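Local structure of proteasome activator protein PA26 (Trypanosoma brucei, 1YAR) at residues 34-37 with 38-42; 214-217 with 218-222. The protein probably opens the entrance gate of the 20S proteasome by binding to its end as a ring-shaped activator of the PA28 (11S) type. All blocks are in the same frame, centred on the assembly; numbering follows the deposited sequence.

Interaction 1 (34-37 with 38-42); sequences WAAG and TLQEI
A pi-type turn widens helix 24-57 at Trp34 to Gly37, and here Trp34 meets Leu39 and Thr38. Leu39 N reaches back five residues to Trp34 O in a weak bond of 3.4 Å, while Gln40 N to Ala36 O (3.2 Å, 166°) and Glu41 N to Gly37 O restore the ordinary i to i+4 pattern. Ala36, with psi at -94°, carries the distortion, and its small methyl suits a bent, exposed turn. Trp34 and Thr38 run side by side in the same direction: Thr38 OG1 stands 3.3 Å from Trp34 CD1, obliquely to the indole. That hydroxyl sits beside its own backbone N (chi1 -62°), where it can make a weak hydrogen bond to Glu33 O, one residue before the turn. In this four-helix bundle the indole faces inward, against Val87 of helix 71-99 and Val211 of helix 183-226, with NE1 bonded to Gln90 OE1. Leu39 CG lies 3.3 Å beyond Trp34 O, at the oxygen end of the carbonyl. On the solvent side the extended Gln40 passes its CG 3.3 Å from Ala36 O. Glu41 CB lies 3.5 Å from Gly37 O, and its carboxylate leads off to a salt bridge with Arg79 NE.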
ATOM      1  N   TRP O  34     -53.189  -3.208  93.780  1.00 28.58           N
ATOM      2  CA  TRP O  34     -52.303  -4.301  94.155  1.00 27.52           C
ATOM      3  C   TRP O  34     -50.960  -3.773  94.617  1.00 27.78           C
ATOM      4  O   TRP O  34     -50.391  -4.283  95.574  1.00 27.44           O
ATOM      5  CB  TRP O  34     -52.112  -5.274  92.976  1.00 26.74           C
ATOM      6  CG  TRP O  34     -53.279  -6.174  92.731  1.00 26.10           C
ATOM      7  CD1 TRP O  34     -54.449  -6.225  93.438  1.00 26.04           C
ATOM      8  CD2 TRP O  34     -53.357  -7.237  91.760  1.00 26.07           C
ATOM      9  NE1 TRP O  34     -55.274  -7.201  92.925  1.00 25.32           N
ATOM     10  CE2 TRP O  34     -54.626  -7.847  91.902  1.00 26.31           C
ATOM     11  CE3 TRP O  34     -52.478  -7.727  90.768  1.00 26.98           C
ATOM     12  CZ2 TRP O  34     -55.049  -8.928  91.095  1.00 25.20           C
ATOM     13  CZ3 TRP O  34     -52.901  -8.796  89.953  1.00 26.04           C
ATOM     14  CH2 TRP O  34     -54.175  -9.378  90.120  1.00 26.29           C
ATOM     15  N   ALA O  35     -50.468  -2.730  93.953  1.00 28.46           N
ATOM     16  CA  ALA O  35     -49.147  -2.196  94.255  1.00 29.05           C
ATOM     17  C   ALA O  35     -49.092  -1.541  95.623  1.00 29.66           C
ATOM     18  O   ALA O  35     -48.019  -1.428  96.215  1.00 30.51           O
ATOM     19  CB  ALA O  35     -48.698  -1.216  93.178  1.00 28.39           C
ATOM     20  N   ALA O  36     -50.252  -1.124  96.106  1.00 30.67           N
ATOM     21  CA  ALA O  36     -50.349  -0.338  97.330  1.00 31.46           C
ATOM     22  C   ALA O  36     -51.036  -1.130  98.442  1.00 31.02           C
ATOM     23  O   ALA O  36     -50.377  -1.909  99.157  1.00 30.90           O
ATOM     24  CB  ALA O  36     -51.085   0.982  97.051  1.00 31.64           C
ATOM     25  N   GLY O  37     -52.352  -0.949  98.567  1.00 30.90           N
ATOM     26  CA  GLY O  37     -53.138  -1.555  99.645  1.00 30.22           C
ATOM     27  C   GLY O  37     -53.115  -3.076  99.732  1.00 29.75           C
ATOM     28  O   GLY O  37     -53.125  -3.634 100.825  1.00 29.13           O
ATOM     29  N   THR O  38     -53.101  -3.755  98.587  1.00 28.99           N
ATOM     30  CA  THR O  38     -53.116  -5.232  98.577  1.00 28.35           C
ATOM     31  C   THR O  38     -51.874  -5.817  99.238  1.00 27.73           C
ATOM     32  O   THR O  38     -51.987  -6.627 100.144  1.00 27.14           O
ATOM     33  CB  THR O  38     -53.260  -5.756  97.157  1.00 28.50           C
ATOM     34  OG1 THR O  38     -54.515  -5.308  96.633  1.00 28.63           O
ATOM     35  CG2 THR O  38     -53.395  -7.305  97.142  1.00 27.45           C
ATOM     36  N   LEU O  39     -50.701  -5.391  98.795  1.00 28.32           N
ATOM     37  CA  LEU O  39     -49.448  -5.871  99.388  1.00 29.16           C
ATOM     38  C   LEU O  39     -49.320  -5.524 100.873  1.00 30.35           C
ATOM     39  O   LEU O  39     -48.799  -6.323 101.675  1.00 29.95           O
ATOM     40  CB  LEU O  39     -48.248  -5.375  98.588  1.00 29.00           C
ATOM     41  CG  LEU O  39     -48.151  -6.042  97.199  1.00 27.70           C
ATOM     42  CD1 LEU O  39     -47.230  -5.249  96.288  1.00 28.81           C
ATOM     43  CD2 LEU O  39     -47.674  -7.483  97.332  1.00 28.74           C
ATOM     44  N   GLN O  40     -49.784  -4.320 101.227  1.00 30.88           N
ATOM     45  CA  GLN O  40     -49.871  -3.914 102.633  1.00 32.23           C
ATOM     46  C   GLN O  40     -50.798  -4.837 103.448  1.00 31.06           C
ATOM     47  O   GLN O  40     -50.432  -5.232 104.545  1.00 31.92           O
ATOM     48  CB  GLN O  40     -50.308  -2.451 102.750  1.00 31.74           C
ATOM     49  CG  GLN O  40     -49.294  -1.438 102.231  1.00 35.26           C
ATOM     50  CD  GLN O  40     -49.896  -0.030 102.100  1.00 36.20           C
ATOM     51  OE1 GLN O  40     -50.853   0.301 102.813  1.00 42.75           O
ATOM     52  NE2 GLN O  40     -49.356   0.784 101.178  1.00 39.67           N
ATOM     53  N   GLU O  41     -51.969  -5.201 102.917  1.00 30.57           N
ATOM     54  CA  GLU O  41     -52.880  -6.111 103.636  1.00 30.86           C
ATOM     55  C   GLU O  41     -52.253  -7.508 103.767  1.00 30.75           C
ATOM     56  O   GLU O  41     -52.299  -8.127 104.837  1.00 30.17           O
ATOM     57  CB  GLU O  41     -54.268  -6.160 102.985  1.00 30.87           C
ATOM     58  CG  GLU O  41     -55.231  -7.243 103.503  1.00 34.03           C
ATOM     59  CD  GLU O  41     -55.670  -7.069 104.968  1.00 39.83           C
ATOM     60  OE1 GLU O  41     -55.386  -6.011 105.587  1.00 42.00           O
ATOM     61  OE2 GLU O  41     -56.312  -8.003 105.515  1.00 41.92           O
ATOM     62  N   ILE O  42     -51.643  -7.990 102.682  1.00 30.09           N
ATOM     63  CA  ILE O  42     -50.933  -9.277 102.724  1.00 29.48           C
ATOM     64  C   ILE O  42     -49.877  -9.296 103.836  1.00 29.83           C
ATOM     65  O   ILE O  42     -49.818 -10.257 104.617  1.00 29.50           O
ATOM     66  CB  ILE O  42     -50.323  -9.639 101.345  1.00 28.94           C
ATOM     67  CG1 ILE O  42     -51.432  -9.867 100.299  1.00 28.82           C
ATOM     68  CG2 ILE O  42     -49.503 -10.903 101.460  1.00 28.44           C
ATOM     69  CD1 ILE O  42     -50.885  -9.961  98.854  1.00 28.78           C
TER

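Interaction 2 (214-217 with 218-222)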
ATOM      1  N   VAL O 214     -46.883  -9.895  88.602  1.00 21.46           N
ATOM      2  CA  VAL O 214     -47.991  -9.469  87.712  1.00 21.96           C
ATOM      3  C   VAL O 214     -48.037  -7.937  87.509  1.00 21.72           C
ATOM      4  O   VAL O 214     -48.248  -7.457  86.390  1.00 21.93           O
ATOM      5  CB  VAL O 214     -49.389 -10.017  88.155  1.00 21.76           C
ATOM      6  CG1 VAL O 214     -50.490  -9.521  87.231  1.00 22.14           C
ATOM      7  CG2 VAL O 214     -49.420 -11.569  88.144  1.00 23.48           C
ATOM      8  N   ILE O 215     -47.804  -7.179  88.571  1.00 22.31           N
ATOM      9  CA  ILE O 215     -47.694  -5.707  88.436  1.00 22.32           C
ATOM     10  C   ILE O 215     -46.651  -5.380  87.380  1.00 22.57           C
ATOM     11  O   ILE O 215     -46.918  -4.622  86.442  1.00 22.80           O
ATOM     12  CB  ILE O 215     -47.314  -5.060  89.773  1.00 22.48           C
ATOM     13  CG1 ILE O 215     -48.449  -5.252  90.791  1.00 21.88           C
ATOM     14  CG2 ILE O 215     -46.975  -3.545  89.581  1.00 22.72           C
ATOM     15  CD1 ILE O 215     -47.968  -5.141  92.230  1.00 21.05           C
ATOM     16  N   ASN O 216     -45.462  -5.975  87.525  1.00 21.95           N
ATOM     17  CA  ASN O 216     -44.385  -5.755  86.559  1.00 22.01           C
ATOM     18  C   ASN O 216     -44.787  -6.152  85.148  1.00 21.76           C
ATOM     19  O   ASN O 216     -44.584  -5.379  84.212  1.00 22.21           O
ATOM     20  CB  ASN O 216     -43.088  -6.455  87.000  1.00 21.37           C
ATOM     21  CG  ASN O 216     -41.928  -6.234  86.030  1.00 22.83           C
ATOM     22  OD1 ASN O 216     -41.431  -5.110  85.885  1.00 22.75           O
ATOM     23  ND2 ASN O 216     -41.451  -7.324  85.409  1.00 21.53           N
ATOM     24  N   ALA O 217     -45.351  -7.347  84.991  1.00 22.21           N
ATOM     25  CA  ALA O 217     -45.712  -7.855  83.669  1.00 21.89           C
ATOM     26  C   ALA O 217     -46.785  -6.980  83.007  1.00 22.33           C
ATOM     27  O   ALA O 217     -46.736  -6.735  81.808  1.00 21.74           O
ATOM     28  CB  ALA O 217     -46.206  -9.261  83.777  1.00 22.12           C
ATOM     29  N   TYR O 218     -47.767  -6.533  83.788  1.00 21.88           N
ATOM     30  CA  TYR O 218     -48.832  -5.706  83.205  1.00 23.05           C
ATOM     31  C   TYR O 218     -48.263  -4.374  82.734  1.00 22.71           C
ATOM     32  O   TYR O 218     -48.526  -3.935  81.613  1.00 23.36           O
ATOM     33  CB  TYR O 218     -49.975  -5.471  84.210  1.00 23.82           C
ATOM     34  CG  TYR O 218     -51.078  -4.606  83.639  1.00 24.45           C
ATOM     35  CD1 TYR O 218     -52.158  -5.179  82.960  1.00 26.65           C
ATOM     36  CD2 TYR O 218     -51.009  -3.210  83.727  1.00 26.99           C
ATOM     37  CE1 TYR O 218     -53.169  -4.378  82.404  1.00 25.48           C
ATOM     38  CE2 TYR O 218     -52.004  -2.402  83.167  1.00 26.67           C
ATOM     39  CZ  TYR O 218     -53.080  -2.992  82.533  1.00 25.93           C
ATOM     40  OH  TYR O 218     -54.079  -2.215  81.979  1.00 28.22           O
ATOM     41  N   LEU O 219     -47.493  -3.724  83.594  1.00 23.08           N
ATOM     42  CA  LEU O 219     -47.031  -2.362  83.321  1.00 23.75           C
ATOM     43  C   LEU O 219     -46.007  -2.334  82.190  1.00 24.17           C
ATOM     44  O   LEU O 219     -45.924  -1.355  81.453  1.00 23.45           O
ATOM     45  CB  LEU O 219     -46.482  -1.705  84.594  1.00 24.55           C
ATOM     46  CG  LEU O 219     -47.524  -1.444  85.699  1.00 25.26           C
ATOM     47  CD1 LEU O 219     -46.831  -1.024  86.962  1.00 26.01           C
ATOM     48  CD2 LEU O 219     -48.527  -0.373  85.286  1.00 26.84           C
ATOM     49  N   LEU O 220     -45.250  -3.422  82.022  1.00 23.40           N
ATOM     50  CA  LEU O 220     -44.336  -3.489  80.877  1.00 23.37           C
ATOM     51  C   LEU O 220     -45.024  -3.805  79.560  1.00 23.26           C
ATOM     52  O   LEU O 220     -44.504  -3.443  78.496  1.00 24.46           O
ATOM     53  CB  LEU O 220     -43.231  -4.523  81.108  1.00 23.05           C
ATOM     54  CG  LEU O 220     -42.251  -4.208  82.242  1.00 23.39           C
ATOM     55  CD1 LEU O 220     -41.359  -5.411  82.426  1.00 22.22           C
ATOM     56  CD2 LEU O 220     -41.431  -2.917  81.996  1.00 23.53           C
ATOM     57  N   ASN O 221     -46.160  -4.498  79.619  1.00 22.55           N
ATOM     58  CA  ASN O 221     -46.792  -5.038  78.409  1.00 22.46           C
ATOM     59  C   ASN O 221     -48.139  -4.429  78.006  1.00 23.10           C
ATOM     60  O   ASN O 221     -48.717  -4.839  76.994  1.00 22.57           O
ATOM     61  CB  ASN O 221     -46.969  -6.556  78.548  1.00 21.39           C
ATOM     62  CG  ASN O 221     -45.642  -7.280  78.590  1.00 22.89           C
ATOM     63  OD1 ASN O 221     -44.918  -7.342  77.571  1.00 22.77           O
ATOM     64  ND2 ASN O 221     -45.290  -7.808  79.757  1.00 21.25           N
ATOM     65  N   TRP O 222     -48.644  -3.483  78.792  1.00 23.85           N
ATOM     66  CA  TRP O 222     -50.046  -3.061  78.641  1.00 25.09           C
ATOM     67  C   TRP O 222     -50.408  -2.566  77.243  1.00 24.87           C
ATOM     68  O   TRP O 222     -51.525  -2.788  76.803  1.00 24.57           O
ATOM     69  CB  TRP O 222     -50.455  -2.032  79.713  1.00 26.04           C
ATOM     70  CG  TRP O 222     -49.875  -0.682  79.514  1.00 26.84           C
ATOM     71  CD1 TRP O 222     -48.695  -0.216  80.007  1.00 28.26           C
ATOM     72  CD2 TRP O 222     -50.453   0.393  78.774  1.00 28.23           C
ATOM     73  NE1 TRP O 222     -48.495   1.086  79.606  1.00 29.65           N
ATOM     74  CE2 TRP O 222     -49.565   1.487  78.855  1.00 29.97           C
ATOM     75  CE3 TRP O 222     -51.641   0.548  78.047  1.00 27.33           C
ATOM     76  CZ2 TRP O 222     -49.821   2.714  78.228  1.00 28.63           C
ATOM     77  CZ3 TRP O 222     -51.896   1.763  77.437  1.00 28.82           C
ATOM     78  CH2 TRP O 222     -50.992   2.829  77.535  1.00 28.77           C
TER
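From Val214 to Leu220 the backbone is regular alpha helix, with Tyr218 N to Val214 O at 2.8 Å and similar i to i+4 bonds from Leu219 N to Ile215 O and Leu220 N to Asn216 O; at Asn221 the i to i+4 bond weakens and N also bonds to Tyr218 O, three residues back. This is part of helix 183-226, the last helix of the four-helix bundle, packed against helices 24-57 and 111-130 of its own chain and against a second subunit. Ile215 and Leu219 run alongside each other in the same direction, and CG2 of Ile215 touches CD1 of Leu219 at 3.6 Å; the two branched apolar chains, one turn apart, suit a buried side of the helix. Asn216 and Leu220 cross obliquely, and Leu220 CD1 lies 3.5 Å from both Asn216 OD1 and Asn216 ND2. With CG anti to the backbone N (chi1 -179°), the Asn216 amide projects toward the second subunit: Arg19 NH2 of the second subunit bonds to OD1 and Ile102 O of that subunit accepts from ND2, satisfying this buried group at both ends. Tyr218 packs against Ile31, its OH bonded to Glu24 and Ser27, and Trp222 CB lies 3.8 Å above one face of the Tyr218 ring, toward the rim. Two donors of Asn221 converge on Ala217 O: its N only weakly, at 129°, and its side-chain ND2 at 2.7 Å, in the carbonyl plane and on a lone pair.

Interactions 1 and 2 lie on different helices, 24-57 and 183-226, with centres about 16 Å apart, yet they touch: Trp34 CZ3 packs 3.7 Å from Val214 CG1, and Ile215 CD1 meets Ala35 CA at 3.8 Å. Interaction 1 is partly buried, its Trp34, Thr38 and Leu39 turned inward while Ala36 and Gln40 are exposed. Interaction 2 is buried, covered by helices of its own chain and by a second subunit that reaches seven of its residues, against only Ala35 in interaction 1. The polar ends of Trp34 and Glu41 are met within the chain, as is Tyr218 OH, whereas residues 214-222 use both ends of the Asn216 amide, and OD1 of Asn221, for bonds to the second subunit.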